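Long-range contact in delta-1-pyrroline-5-carboxylate dehydrogenase, mitochondrial (Mus musculus, PDB 4E3X), which probably catalyses the irreversible NAD-dependent oxidation of glutamate semialdehyde to glutamate, the second step of proline degradation: residues G316-A327 against T474-Q485. Numbering follows the deposited sequence.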
# COMPACT_ATOMS: atom_id res chain seq x y z
N GLY B 316 -8.89 -15.20 -4.67
CA GLY B 316 -8.93 -16.56 -5.18
C GLY B 316 -7.91 -16.88 -6.27
O GLY B 316 -7.09 -16.04 -6.66
N GLY B 317 -7.97 -18.11 -6.77
CA GLY B 317 -6.99 -18.58 -7.73
C GLY B 317 -7.47 -19.75 -8.56
O GLY B 317 -8.54 -20.32 -8.31
N LYS B 318 -6.68 -20.11 -9.56
CA LYS B 318 -6.86 -21.35 -10.31
C LYS B 318 -5.48 -21.98 -10.30
O LYS B 318 -4.69 -21.80 -11.22
CB LYS B 318 -7.33 -21.10 -11.74
CG LYS B 318 -7.68 -22.39 -12.49
CD LYS B 318 -9.01 -22.98 -12.03
CE LYS B 318 -9.27 -24.33 -12.69
NZ LYS B 318 -10.54 -24.93 -12.24
N ASN B 319 -5.19 -22.70 -9.23
CA ASN B 319 -3.81 -23.04 -8.91
C ASN B 319 -3.32 -24.33 -9.54
O ASN B 319 -4.10 -25.26 -9.74
CB ASN B 319 -3.65 -23.08 -7.40
CG ASN B 319 -4.30 -21.89 -6.74
OD1 ASN B 319 -3.88 -20.74 -6.95
ND2 ASN B 319 -5.36 -22.13 -5.98
N PHE B 320 -2.02 -24.39 -9.81
CA PHE B 320 -1.44 -25.51 -10.55
C PHE B 320 -0.46 -26.36 -9.75
O PHE B 320 0.20 -25.87 -8.84
CB PHE B 320 -0.72 -25.00 -11.81
CG PHE B 320 0.44 -24.08 -11.53
CD1 PHE B 320 1.72 -24.59 -11.31
CD2 PHE B 320 0.26 -22.70 -11.48
CE1 PHE B 320 2.79 -23.74 -11.04
CE2 PHE B 320 1.33 -21.86 -11.22
CZ PHE B 320 2.60 -22.38 -11.00
N HIS B 321 -0.40 -27.64 -10.11
CA HIS B 321 0.76 -28.48 -9.81
C HIS B 321 1.36 -28.86 -11.16
O HIS B 321 0.70 -29.51 -11.97
CB HIS B 321 0.38 -29.75 -9.04
CG HIS B 321 0.16 -29.55 -7.57
ND1 HIS B 321 -0.05 -30.60 -6.70
CD2 HIS B 321 0.08 -28.42 -6.82
CE1 HIS B 321 -0.22 -30.13 -5.47
NE2 HIS B 321 -0.14 -28.81 -5.52
N PHE B 322 2.60 -28.46 -11.40
CA PHE B 322 3.30 -28.80 -12.64
C PHE B 322 4.33 -29.88 -12.33
O PHE B 322 5.19 -29.71 -11.48
CB PHE B 322 4.00 -27.58 -13.25
CG PHE B 322 4.79 -27.91 -14.49
CD1 PHE B 322 4.18 -27.91 -15.74
CD2 PHE B 322 6.13 -28.28 -14.40
CE1 PHE B 322 4.91 -28.25 -16.88
CE2 PHE B 322 6.85 -28.62 -15.53
CZ PHE B 322 6.24 -28.60 -16.77
N VAL B 323 4.24 -30.99 -13.07
CA VAL B 323 5.12 -32.12 -12.84
C VAL B 323 6.12 -32.24 -13.99
O VAL B 323 5.73 -32.23 -15.16
CB VAL B 323 4.30 -33.42 -12.74
CG1 VAL B 323 5.22 -34.62 -12.56
CG2 VAL B 323 3.30 -33.34 -11.60
N HIS B 324 7.40 -32.32 -13.64
CA HIS B 324 8.45 -32.61 -14.60
C HIS B 324 8.77 -34.10 -14.52
O HIS B 324 8.50 -34.75 -13.51
CB HIS B 324 9.70 -31.78 -14.31
CG HIS B 324 10.83 -32.03 -15.26
ND1 HIS B 324 11.94 -32.78 -14.92
CD2 HIS B 324 11.02 -31.63 -16.54
CE1 HIS B 324 12.76 -32.84 -15.95
NE2 HIS B 324 12.23 -32.15 -16.95
N SER B 325 9.35 -34.65 -15.58
CA SER B 325 9.64 -36.09 -15.63
C SER B 325 10.57 -36.58 -14.51
O SER B 325 10.60 -37.77 -14.19
CB SER B 325 10.21 -36.46 -16.99
OG SER B 325 11.45 -35.80 -17.19
N SER B 326 11.32 -35.66 -13.91
CA SER B 326 12.26 -36.00 -12.84
C SER B 326 11.59 -35.99 -11.45
O SER B 326 12.28 -36.16 -10.44
CB SER B 326 13.43 -35.02 -12.84
OG SER B 326 13.00 -33.72 -12.47
N ALA B 327 10.28 -35.80 -11.40
CA ALA B 327 9.54 -35.71 -10.14
C ALA B 327 9.55 -37.01 -9.34
O ALA B 327 9.63 -38.10 -9.90
CB ALA B 327 8.09 -35.30 -10.40
N THR B 474 -4.74 -18.91 -17.28
CA THR B 474 -5.74 -18.35 -16.38
C THR B 474 -5.49 -16.87 -16.11
O THR B 474 -4.47 -16.31 -16.51
CB THR B 474 -5.78 -19.09 -15.03
OG1 THR B 474 -4.77 -18.56 -14.15
CG2 THR B 474 -5.60 -20.60 -15.22
N SER B 475 -6.43 -16.26 -15.40
CA SER B 475 -6.30 -14.85 -15.04
C SER B 475 -5.68 -14.68 -13.66
O SER B 475 -5.49 -13.56 -13.20
CB SER B 475 -7.67 -14.19 -15.05
OG SER B 475 -8.47 -14.69 -13.99
N TYR B 476 -5.34 -15.79 -13.01
CA TYR B 476 -4.94 -15.78 -11.60
C TYR B 476 -3.45 -15.92 -11.34
O TYR B 476 -2.68 -16.31 -12.23
CB TYR B 476 -5.69 -16.89 -10.87
CG TYR B 476 -7.20 -16.72 -10.83
CD1 TYR B 476 -7.79 -15.82 -9.95
CD2 TYR B 476 -8.03 -17.49 -11.65
CE1 TYR B 476 -9.16 -15.68 -9.89
CE2 TYR B 476 -9.41 -17.36 -11.59
CZ TYR B 476 -9.97 -16.45 -10.70
OH TYR B 476 -11.33 -16.29 -10.62
N GLY B 477 -3.03 -15.60 -10.12
CA GLY B 477 -1.62 -15.66 -9.79
C GLY B 477 -1.35 -16.03 -8.34
O GLY B 477 -0.42 -15.48 -7.73
N LEU B 478 -2.12 -16.96 -7.80
CA LEU B 478 -2.09 -17.20 -6.36
C LEU B 478 -1.07 -18.26 -5.95
O LEU B 478 0.01 -17.91 -5.50
CB LEU B 478 -3.50 -17.48 -5.82
CG LEU B 478 -3.65 -17.37 -4.30
CD1 LEU B 478 -2.87 -16.19 -3.72
CD2 LEU B 478 -5.12 -17.26 -3.92
N THR B 479 -1.40 -19.54 -6.11
CA THR B 479 -0.43 -20.56 -5.73
C THR B 479 -0.08 -21.52 -6.86
O THR B 479 -0.80 -21.65 -7.85
CB THR B 479 -0.88 -21.40 -4.52
OG1 THR B 479 -1.92 -22.30 -4.93
CG2 THR B 479 -1.38 -20.53 -3.37
N GLY B 480 1.03 -22.21 -6.68
CA GLY B 480 1.44 -23.20 -7.66
C GLY B 480 2.65 -23.97 -7.19
O GLY B 480 3.43 -23.48 -6.37
N ALA B 481 2.82 -25.17 -7.73
CA ALA B 481 3.92 -26.02 -7.35
C ALA B 481 4.58 -26.60 -8.58
O ALA B 481 3.91 -26.85 -9.59
CB ALA B 481 3.44 -27.16 -6.47
N VAL B 482 5.89 -26.80 -8.48
CA VAL B 482 6.63 -27.58 -9.45
C VAL B 482 7.25 -28.78 -8.73
O VAL B 482 7.90 -28.63 -7.68
CB VAL B 482 7.74 -26.75 -10.12
CG1 VAL B 482 8.68 -27.64 -10.96
CG2 VAL B 482 7.12 -25.66 -10.99
N PHE B 483 7.03 -29.96 -9.29
CA PHE B 483 7.65 -31.18 -8.79
C PHE B 483 8.73 -31.62 -9.77
O PHE B 483 8.44 -31.93 -10.93
CB PHE B 483 6.59 -32.28 -8.61
CG PHE B 483 5.66 -32.05 -7.45
CD1 PHE B 483 4.54 -31.23 -7.59
CD2 PHE B 483 5.88 -32.64 -6.21
CE1 PHE B 483 3.69 -31.01 -6.54
CE2 PHE B 483 5.02 -32.42 -5.15
CZ PHE B 483 3.92 -31.60 -5.32
N ALA B 484 9.97 -31.61 -9.31
CA ALA B 484 11.12 -31.91 -10.17
C ALA B 484 12.36 -32.10 -9.31
O ALA B 484 12.50 -31.45 -8.27
CB ALA B 484 11.34 -30.76 -11.16
N GLN B 485 13.27 -32.98 -9.73
CA GLN B 485 14.50 -33.21 -8.97
C GLN B 485 15.73 -32.86 -9.79
O GLN B 485 16.85 -33.27 -9.47
CB GLN B 485 14.58 -34.65 -8.46
CG GLN B 485 13.47 -35.02 -7.47
CD GLN B 485 13.54 -34.25 -6.15
OE1 GLN B 485 14.58 -33.69 -5.80
NE2 GLN B 485 12.43 -34.22 -5.43
O HOH W 1 -3.95 -19.02 -9.10
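F320 and G480 meet in a parallel pair of neighbouring strands, 319-323 and 476-483, within the mixed sheet of this aldehyde dehydrogenase that also holds strand 351-357. The pair illustrates how a parallel ladder can run from a surface turn down to a catalytic centre. Its backbone rungs alternate: A481 N donates to F320 O, F322 N to A481 O (2.8 Å), F483 N to F322 O, and H324 N to F483 O.

Ring packing follows. With CG wedged between its own backbone N and carbonyl carbon (chi1 63°), F320 lays its ring across the neighbouring strand, and G480 CA sits 3.6 Å from the ring centroid, a CH-pi contact. An alanine here would remove that ring and is likely to leave a gap over G480 and beside V470 of helix 463-472. On the opposite face of the sheet, F483 CE1 lies over the H321 imidazole, whose ND1 bonds T336.

Side-chain polar bonds finish both ends. Q485 N donates to S326 OG, which also bonds H324 ND1 (2.8 Å). Near nucleophile C348, whose carbonyl O bonds N319 ND2, N319 OD1 accepts from T479 N (2.9 Å), which stands above the amide plane, and from a water that links K318 N and L478 N.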